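Local coordinates for hypothetical membrane spanning protein (Vibrio fischeri, PDB 4RCK) that is of unknown function but carries a magnesium-binding von Willebrand factor type A domain of the BatA type within a longer membrane-spanning protein, at residues A[47-55]-A[89-97]; A[124-132]-A[152-161]. All blocks are in the same frame, centred on the assembly; numbering follows the deposited sequence.

Interaction 1 of 2, residues A[47-55]-A[89-97]; sequences LTAVKQVVS and REQLDRTVL
Leu47 reaches across to the end of segment 89-97: with CG anti to the backbone N (chi1 179°), its CD2 methyl lies 4.0 Å from Thr95 O and 4.2 Å from Leu97 CD2. One turn on, Lys51 stretches its extended chain past Thr95, the two side chains running in opposite senses. Lys51 NZ donates to two carbonyls where helix 85-93 runs out, 2.7 Å to Thr95 O, in the carbonyl plane, and 2.7 Å to Asp93 O, there from above the plane of Asp93's own carbonyl. Lys51 CE slides by Thr95 OG1 at 3.4 Å. The ammonium thus ties down the turn after the helix through backbone oxygens and makes no contact with the Asp93 carboxylate. Val54 meets Leu92 at about a right angle, Val54 CG1 to Leu92 CD2 4.0 Å, and also packs on Tyr212 of the second subunit. Ser55 closes the row, its CB 3.5 Å from Arg89 CG. The two helix segments run antiparallel at 173°, their axes 10.0 Å apart at closest approach, as neighbours in one helical layer of the alpha-beta-alpha sandwich of a von Willebrand factor type A domain.

Interaction 2 of 2, residues A[124-132]-A[152-161]; sequences QRTIILLSD and NHAKIYTVGI
Arg125 sets its CG beside its own backbone N (chi1 -62°) and runs extended to NE, which carries the guanidinium to Asn152; Arg125 NH1 donates to Asn152 O at 2.9 Å, with the oxygen at the edge of the group and near its plane. In Thr126 the methyl, CG2, lies anti to the backbone N and faces Tyr157, meeting the ring edge at CE2, 3.8 Å away. The hydroxyls of both residues, which share a face of the sheet, bond to the two carboxylate oxygens of Glu219.

Between them the backbones form a parallel ladder, the segments inclined by 22°. Arg125, Ile127, Leu129 and Ser131 exchange bonds with Lys155, Tyr157, Val159 and Ile161; Leu129 N to Tyr157 O, for instance, is 2.9 Å. With helix 142-151 as the crossover, this is a beta-alpha-beta unit of the Rossmann-like von Willebrand factor type A fold, and a parallel strand of the second subunit continues the sheet beyond 124-131.

On the face of Ile127 and Leu129, Ile156 puts CD1 3.5 Å from Leu129 CB and 3.7 Å from Ile127 CG2, while Ile127 CD1 covers Ala154 CB at 4.1 Å. Ile191 packs on Ile156 from helix 185-195. On the other face, with Thr126, Leu130 CB sits 3.7 Å from Val159 CB, and Leu130 packs against Tyr212 of helix 205-218. Where the strands end, Asp132 rests its CB against Ile161 CG2 at 4.1 Å; its OD2 forms a salt bridge with Arg46 and a hydrogen bond with Ser30 of the second subunit, beside a bound magnesium ion, and Asp132 and Ser30 are both magnesium-site residues.

In the fold
From the N terminus, interaction 1 comes first: helix 46-60 is rejoined by the end of helix 85-93 after strands 65-71 and 75-82, closing a loop of 33 residues. Helix 106-118 then leads to strand 124-131, where interaction 2 opens; it closes after only 19 residues, through helix 142-151. The loops follow in series, neither enclosing nor crossing the other. Their centres lie about 43 Å apart, on opposite sides of the chain's centre, so one ties together helices in one half of an elongated chain and the other pairs strands in the remote half. Both touch the second subunit, where Val50 packs against Leu130 of the partner, consistent with a domain-swapped dimer.

Interaction 1 of 2, residues A[47-55]-A[89-97]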
loop_
_atom_site.group_PDB
_atom_site.type_symbol
_atom_site.label_atom_id
_atom_site.label_comp_id
_atom_site.label_asym_id
_atom_site.label_seq_id
_atom_site.Cartn_x
_atom_site.Cartn_y
_atom_site.Cartn_z
ATOM N N LEU A 47 9.109 -11.275 -26.306
ATOM C CA LEU A 47 9.284 -10.236 -25.294
ATOM C C LEU A 47 8.568 -8.948 -25.688
ATOM O O LEU A 47 8.016 -8.250 -24.836
ATOM C CB LEU A 47 10.767 -9.954 -25.054
ATOM C CG LEU A 47 11.063 -8.862 -24.022
ATOM C CD1 LEU A 47 10.454 -9.218 -22.674
ATOM C CD2 LEU A 47 12.558 -8.612 -23.891
ATOM N N THR A 48 8.572 -8.639 -26.981
ATOM C CA THR A 48 7.901 -7.444 -27.476
ATOM C C THR A 48 6.397 -7.531 -27.246
ATOM O O THR A 48 5.778 -6.580 -26.767
ATOM C CB THR A 48 8.166 -7.218 -28.974
ATOM O OG1 THR A 48 9.577 -7.177 -29.212
ATOM C CG2 THR A 48 7.541 -5.908 -29.427
ATOM N N ALA A 49 5.817 -8.676 -27.592
ATOM C CA ALA A 49 4.391 -8.907 -27.391
ATOM C C ALA A 49 4.038 -8.819 -25.912
ATOM O O ALA A 49 3.019 -8.239 -25.538
ATOM C CB ALA A 49 3.986 -10.258 -27.955
ATOM N N VAL A 50 4.899 -9.392 -25.079
ATOM C CA VAL A 50 4.713 -9.371 -23.634
ATOM C C VAL A 50 4.754 -7.951 -23.085
ATOM O O VAL A 50 3.879 -7.558 -22.312
ATOM C CB VAL A 50 5.780 -10.218 -22.927
ATOM C CG1 VAL A 50 5.747 -9.978 -21.425
ATOM C CG2 VAL A 50 5.575 -11.685 -23.255
ATOM N N LYS A 51 5.771 -7.194 -23.487
ATOM C CA LYS A 51 5.889 -5.793 -23.098
ATOM C C LYS A 51 4.600 -5.041 -23.387
ATOM O O LYS A 51 4.104 -4.305 -22.543
ATOM C CB LYS A 51 7.050 -5.118 -23.827
ATOM C CG LYS A 51 8.422 -5.496 -23.312
ATOM C CD LYS A 51 9.502 -4.717 -24.037
ATOM C CE LYS A 51 10.881 -5.065 -23.510
ATOM N NZ LYS A 51 11.940 -4.234 -24.144
ATOM N N GLN A 52 4.059 -5.249 -24.582
ATOM C CA GLN A 52 2.810 -4.618 -24.986
ATOM C C GLN A 52 1.654 -4.996 -24.063
ATOM O O GLN A 52 1.114 -4.151 -23.351
ATOM C CB GLN A 52 2.464 -5.004 -26.424
ATOM C CG GLN A 52 1.250 -4.287 -26.979
ATOM C CD GLN A 52 1.564 -2.866 -27.396
ATOM O OE1 GLN A 52 2.586 -2.607 -28.030
ATOM N NE2 GLN A 52 0.688 -1.934 -27.037
ATOM N N VAL A 53 1.289 -6.275 -24.083
ATOM C CA VAL A 53 0.128 -6.779 -23.352
ATOM C C VAL A 53 0.184 -6.503 -21.848
ATOM O O VAL A 53 -0.784 -6.006 -21.269
ATOM C CB VAL A 53 -0.043 -8.299 -23.578
ATOM C CG1 VAL A 53 -0.931 -8.913 -22.508
ATOM C CG2 VAL A 53 -0.605 -8.565 -24.968
ATOM N N VAL A 54 1.313 -6.819 -21.219
ATOM C CA VAL A 54 1.457 -6.647 -19.775
ATOM C C VAL A 54 1.408 -5.169 -19.380
ATOM O O VAL A 54 0.825 -4.819 -18.358
ATOM C CB VAL A 54 2.767 -7.282 -19.261
ATOM C CG1 VAL A 54 2.945 -7.031 -17.771
ATOM C CG2 VAL A 54 2.774 -8.775 -19.546
ATOM N N SER A 55 2.008 -4.306 -20.195
ATOM C CA SER A 55 1.961 -2.867 -19.949
ATOM C C SER A 55 0.523 -2.352 -19.975
ATOM O O SER A 55 0.119 -1.584 -19.103
ATOM C CB SER A 55 2.811 -2.113 -20.975
ATOM O OG SER A 55 2.036 -1.174 -21.696
ATOM N N ARG A 89 5.837 -0.243 -15.521
ATOM C CA ARG A 89 5.645 -0.309 -16.964
ATOM C C ARG A 89 6.918 0.077 -17.711
ATOM O O ARG A 89 7.288 -0.561 -18.696
ATOM C CB ARG A 89 4.496 0.604 -17.393
ATOM C CG ARG A 89 4.071 0.412 -18.835
ATOM C CD ARG A 89 3.664 1.723 -19.492
ATOM N NE ARG A 89 2.618 2.424 -18.752
ATOM C CZ ARG A 89 2.738 3.662 -18.283
ATOM N NH1 ARG A 89 3.860 4.340 -18.480
ATOM N NH2 ARG A 89 1.735 4.223 -17.622
ATOM N N GLU A 90 7.579 1.130 -17.238
ATOM C CA GLU A 90 8.812 1.611 -17.853
ATOM C C GLU A 90 9.961 0.636 -17.640
ATOM O O GLU A 90 10.689 0.309 -18.577
ATOM C CB GLU A 90 9.198 2.980 -17.293
ATOM C CG GLU A 90 8.212 4.090 -17.592
ATOM C CD GLU A 90 8.463 5.316 -16.739
ATOM O OE1 GLU A 90 9.442 5.303 -15.961
ATOM O OE2 GLU A 90 7.687 6.288 -16.840
ATOM N N GLN A 91 10.121 0.177 -16.402
ATOM C CA GLN A 91 11.187 -0.760 -16.071
ATOM C C GLN A 91 10.992 -2.083 -16.797
ATOM O O GLN A 91 11.920 -2.875 -16.913
ATOM C CB GLN A 91 11.262 -0.989 -14.560
ATOM C CG GLN A 91 11.792 0.206 -13.785
ATOM C CD GLN A 91 11.960 -0.079 -12.307
ATOM O OE1 GLN A 91 12.047 -1.234 -11.891
ATOM N NE2 GLN A 91 12.002 0.977 -11.503
ATOM N N LEU A 92 9.777 -2.316 -17.280
ATOM C CA LEU A 92 9.511 -3.442 -18.161
ATOM C C LEU A 92 9.942 -3.093 -19.579
ATOM O O LEU A 92 10.576 -3.895 -20.263
ATOM C CB LEU A 92 8.030 -3.820 -18.140
ATOM C CG LEU A 92 7.664 -5.013 -19.025
ATOM C CD1 LEU A 92 8.300 -6.288 -18.488
ATOM C CD2 LEU A 92 6.155 -5.166 -19.142
ATOM N N ASP A 93 9.593 -1.880 -20.000
ATOM C CA ASP A 93 9.886 -1.392 -21.343
ATOM C C ASP A 93 11.363 -1.503 -21.703
ATOM O O ASP A 93 11.713 -1.882 -22.821
ATOM C CB ASP A 93 9.440 0.066 -21.477
ATOM C CG ASP A 93 8.572 0.300 -22.693
ATOM O OD1 ASP A 93 8.619 -0.527 -23.629
ATOM O OD2 ASP A 93 7.842 1.312 -22.714
ATOM N N ARG A 94 12.225 -1.178 -20.748
ATOM C CA ARG A 94 13.656 -1.093 -21.008
ATOM C C ARG A 94 14.385 -2.425 -20.835
ATOM O O ARG A 94 15.588 -2.511 -21.080
ATOM C CB ARG A 94 14.289 -0.033 -20.101
ATOM C CG ARG A 94 14.048 -0.254 -18.617
ATOM C CD ARG A 94 14.814 0.759 -17.776
ATOM N NE ARG A 94 14.170 2.070 -17.750
ATOM C CZ ARG A 94 13.797 2.693 -16.636
ATOM N NH1 ARG A 94 14.008 2.126 -15.457
ATOM N NH2 ARG A 94 13.219 3.885 -16.699
ATOM N N THR A 95 13.662 -3.461 -20.416
ATOM C CA THR A 95 14.254 -4.789 -20.285
ATOM C C THR A 95 14.721 -5.310 -21.637
ATOM O O THR A 95 14.026 -5.161 -22.641
ATOM C CB THR A 95 13.268 -5.808 -19.682
ATOM O OG1 THR A 95 12.067 -5.837 -20.464
ATOM C CG2 THR A 95 12.928 -5.447 -18.251
ATOM N N VAL A 96 15.904 -5.914 -21.662
ATOM C CA VAL A 96 16.423 -6.504 -22.888
ATOM C C VAL A 96 16.702 -7.988 -22.686
ATOM O O VAL A 96 16.751 -8.474 -21.557
ATOM C CB VAL A 96 17.712 -5.803 -23.363
ATOM C CG1 VAL A 96 17.722 -5.686 -24.881
ATOM C CG2 VAL A 96 17.855 -4.435 -22.712
ATOM N N LEU A 97 16.888 -8.703 -23.790
ATOM C CA LEU A 97 17.061 -10.148 -23.751
ATOM C C LEU A 97 18.526 -10.555 -23.612
ATOM O O LEU A 97 19.423 -9.725 -23.772
ATOM C CB LEU A 97 16.449 -10.772 -25.009
ATOM C CG LEU A 97 15.973 -9.787 -26.084
ATOM C CD1 LEU A 97 17.127 -9.331 -26.972
ATOM C CD2 LEU A 97 14.845 -10.379 -26.920
#

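Interaction 2 of 2, residues A[124-132]-A[152-161]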
loop_
_atom_site.group_PDB
_atom_site.type_symbol
_atom_site.label_atom_id
_atom_site.label_comp_id
_atom_site.label_asym_id
_atom_site.label_seq_id
_atom_site.Cartn_x
_atom_site.Cartn_y
_atom_site.Cartn_z
ATOM N N GLN A 124 5.320 -0.785 9.739
ATOM C CA GLN A 124 5.549 -0.160 11.032
ATOM C C GLN A 124 4.342 0.683 11.416
ATOM O O GLN A 124 3.870 1.508 10.634
ATOM C CB GLN A 124 6.825 0.679 11.013
ATOM C CG GLN A 124 8.087 -0.162 10.918
ATOM C CD GLN A 124 9.348 0.672 10.818
ATOM O OE1 GLN A 124 9.406 1.795 11.316
ATOM N NE2 GLN A 124 10.366 0.123 10.167
ATOM N N ARG A 125 3.840 0.457 12.624
ATOM C CA ARG A 125 2.597 1.072 13.069
ATOM C C ARG A 125 2.840 2.387 13.797
ATOM O O ARG A 125 3.692 2.474 14.679
ATOM C CB ARG A 125 1.835 0.099 13.967
ATOM C CG ARG A 125 1.443 -1.187 13.260
ATOM C CD ARG A 125 1.042 -2.269 14.244
ATOM N NE ARG A 125 0.414 -3.401 13.571
ATOM C CZ ARG A 125 0.070 -4.534 14.176
ATOM N NH1 ARG A 125 0.301 -4.693 15.472
ATOM N NH2 ARG A 125 -0.501 -5.509 13.483
ATOM N N THR A 126 2.080 3.411 13.421
ATOM C CA THR A 126 2.250 4.740 13.994
ATOM C C THR A 126 0.909 5.408 14.284
ATOM O O THR A 126 0.046 5.492 13.414
ATOM C CB THR A 126 3.068 5.649 13.057
ATOM O OG1 THR A 126 4.333 5.036 12.780
ATOM C CG2 THR A 126 3.294 7.010 13.696
ATOM N N ILE A 127 0.738 5.882 15.515
ATOM C CA ILE A 127 -0.467 6.613 15.888
ATOM C C ILE A 127 -0.145 8.086 16.113
ATOM O O ILE A 127 0.846 8.419 16.758
ATOM C CB ILE A 127 -1.116 6.038 17.167
ATOM C CG1 ILE A 127 -1.311 4.526 17.044
ATOM C CG2 ILE A 127 -2.444 6.729 17.452
ATOM C CD1 ILE A 127 -1.906 3.887 18.282
ATOM N N ILE A 128 -0.975 8.968 15.568
ATOM C CA ILE A 128 -0.838 10.393 15.841
ATOM C C ILE A 128 -2.085 10.913 16.543
ATOM O O ILE A 128 -3.148 11.039 15.936
ATOM C CB ILE A 128 -0.595 11.205 14.559
ATOM C CG1 ILE A 128 0.591 10.630 13.784
ATOM C CG2 ILE A 128 -0.353 12.670 14.899
ATOM C CD1 ILE A 128 0.880 11.352 12.491
ATOM N N LEU A 129 -1.944 11.202 17.831
ATOM C CA LEU A 129 -3.047 11.702 18.640
ATOM C C LEU A 129 -2.844 13.162 19.007
ATOM O O LEU A 129 -1.761 13.555 19.441
ATOM C CB LEU A 129 -3.200 10.865 19.913
ATOM C CG LEU A 129 -3.857 11.516 21.133
ATOM C CD1 LEU A 129 -5.371 11.417 21.056
ATOM C CD2 LEU A 129 -3.331 10.894 22.422
ATOM N N LEU A 130 -3.886 13.966 18.820
ATOM C CA LEU A 130 -3.875 15.338 19.313
ATOM C C LEU A 130 -5.124 15.600 20.150
ATOM O O LEU A 130 -6.189 15.040 19.883
ATOM C CB LEU A 130 -3.769 16.344 18.165
ATOM C CG LEU A 130 -5.061 16.796 17.490
ATOM C CD1 LEU A 130 -4.948 18.259 17.136
ATOM C CD2 LEU A 130 -5.335 15.966 16.252
ATOM N N SER A 131 -4.976 16.441 21.170
ATOM C CA SER A 131 -6.051 16.724 22.113
ATOM C C SER A 131 -5.837 18.085 22.765
ATOM O O SER A 131 -4.708 18.547 22.898
ATOM C CB SER A 131 -6.138 15.628 23.181
ATOM O OG SER A 131 -7.175 15.893 24.112
ATOM N N ASP A 132 -6.932 18.732 23.152
ATOM C CA ASP A 132 -6.859 20.011 23.848
ATOM C C ASP A 132 -7.021 19.754 25.333
ATOM O O ASP A 132 -6.765 20.626 26.171
ATOM C CB ASP A 132 -7.931 20.987 23.330
ATOM C CG ASP A 132 -9.351 20.410 23.392
ATOM O OD1 ASP A 132 -9.549 19.391 24.090
ATOM O OD2 ASP A 132 -10.267 20.990 22.756
ATOM N N ASN A 152 1.537 -3.885 20.828
ATOM C CA ASN A 152 1.235 -4.102 19.418
ATOM C C ASN A 152 2.195 -3.366 18.487
ATOM O O ASN A 152 1.905 -3.189 17.300
ATOM C CB ASN A 152 -0.197 -3.668 19.111
ATOM C CG ASN A 152 -1.224 -4.697 19.534
ATOM O OD1 ASN A 152 -1.640 -5.534 18.735
ATOM N ND2 ASN A 152 -1.628 -4.650 20.799
ATOM N N HIS A 153 3.328 -2.936 19.037
ATOM C CA HIS A 153 4.408 -2.314 18.268
ATOM C C HIS A 153 4.005 -1.004 17.599
ATOM O O HIS A 153 4.493 -0.681 16.518
ATOM C CB HIS A 153 4.930 -3.284 17.206
ATOM C CG HIS A 153 5.246 -4.645 17.742
ATOM N ND1 HIS A 153 6.194 -4.855 18.718
ATOM C CD2 HIS A 153 4.736 -5.862 17.441
ATOM C CE1 HIS A 153 6.256 -6.146 18.996
ATOM N NE2 HIS A 153 5.384 -6.778 18.234
ATOM N N ALA A 154 3.123 -0.249 18.243
ATOM C CA ALA A 154 2.711 1.038 17.702
ATOM C C ALA A 154 3.429 2.189 18.397
ATOM O O ALA A 154 3.409 2.300 19.623
ATOM C CB ALA A 154 1.204 1.208 17.816
ATOM N N LYS A 155 4.072 3.037 17.602
ATOM C CA LYS A 155 4.696 4.248 18.115
ATOM C C LYS A 155 3.697 5.394 18.014
ATOM O O LYS A 155 3.334 5.806 16.912
ATOM C CB LYS A 155 5.977 4.566 17.335
ATOM C CG LYS A 155 6.783 5.736 17.882
ATOM C CD LYS A 155 7.961 6.086 16.975
ATOM C CE LYS A 155 9.073 5.047 17.051
ATOM N NZ LYS A 155 10.202 5.381 16.134
ATOM N N ILE A 156 3.235 5.897 19.154
ATOM C CA ILE A 156 2.236 6.964 19.138
ATOM C C ILE A 156 2.835 8.328 19.500
ATOM O O ILE A 156 3.437 8.513 20.560
ATOM C CB ILE A 156 1.030 6.637 20.076
ATOM C CG1 ILE A 156 0.499 7.886 20.783
ATOM C CG2 ILE A 156 1.382 5.573 21.080
ATOM C CD1 ILE A 156 -0.532 8.630 19.996
ATOM N N TYR A 157 2.681 9.268 18.570
ATOM C CA TYR A 157 3.065 10.656 18.775
ATOM C C TYR A 157 1.879 11.442 19.319
ATOM O O TYR A 157 0.759 11.305 18.826
ATOM C CB TYR A 157 3.552 11.288 17.469
ATOM C CG TYR A 157 4.813 10.677 16.901
ATOM C CD1 TYR A 157 6.061 11.047 17.382
ATOM C CD2 TYR A 157 4.758 9.747 15.872
ATOM C CE1 TYR A 157 7.219 10.499 16.866
ATOM C CE2 TYR A 157 5.912 9.193 15.346
ATOM C CZ TYR A 157 7.139 9.573 15.847
ATOM O OH TYR A 157 8.292 9.027 15.329
ATOM N N THR A 158 2.125 12.270 20.328
ATOM C CA THR A 158 1.057 13.046 20.944
ATOM C C THR A 158 1.241 14.540 20.685
ATOM O O THR A 158 2.358 15.053 20.722
ATOM C CB THR A 158 0.987 12.786 22.458
ATOM O OG1 THR A 158 2.182 13.267 23.084
ATOM C CG2 THR A 158 0.847 11.296 22.734
ATOM N N VAL A 159 0.138 15.233 20.414
ATOM C CA VAL A 159 0.183 16.662 20.119
ATOM C C VAL A 159 -0.777 17.456 20.999
ATOM O O VAL A 159 -1.994 17.351 20.853
ATOM C CB VAL A 159 -0.156 16.948 18.639
ATOM C CG1 VAL A 159 -0.008 18.430 18.336
ATOM C CG2 VAL A 159 0.727 16.121 17.717
ATOM N N GLY A 160 -0.229 18.245 21.917
ATOM C CA GLY A 160 -1.041 19.134 22.727
ATOM C C GLY A 160 -1.352 20.390 21.940
ATOM O O GLY A 160 -0.471 20.940 21.277
ATOM N N ILE A 161 -2.598 20.850 22.004
ATOM C CA ILE A 161 -3.015 21.987 21.191
ATOM C C ILE A 161 -3.790 23.031 22.002
ATOM O O ILE A 161 -4.781 22.724 22.671
ATOM C CB ILE A 161 -3.852 21.515 19.976
ATOM C CG1 ILE A 161 -4.234 22.703 19.091
ATOM C CG2 ILE A 161 -5.076 20.719 20.414
ATOM C CD1 ILE A 161 -4.863 22.302 17.778
#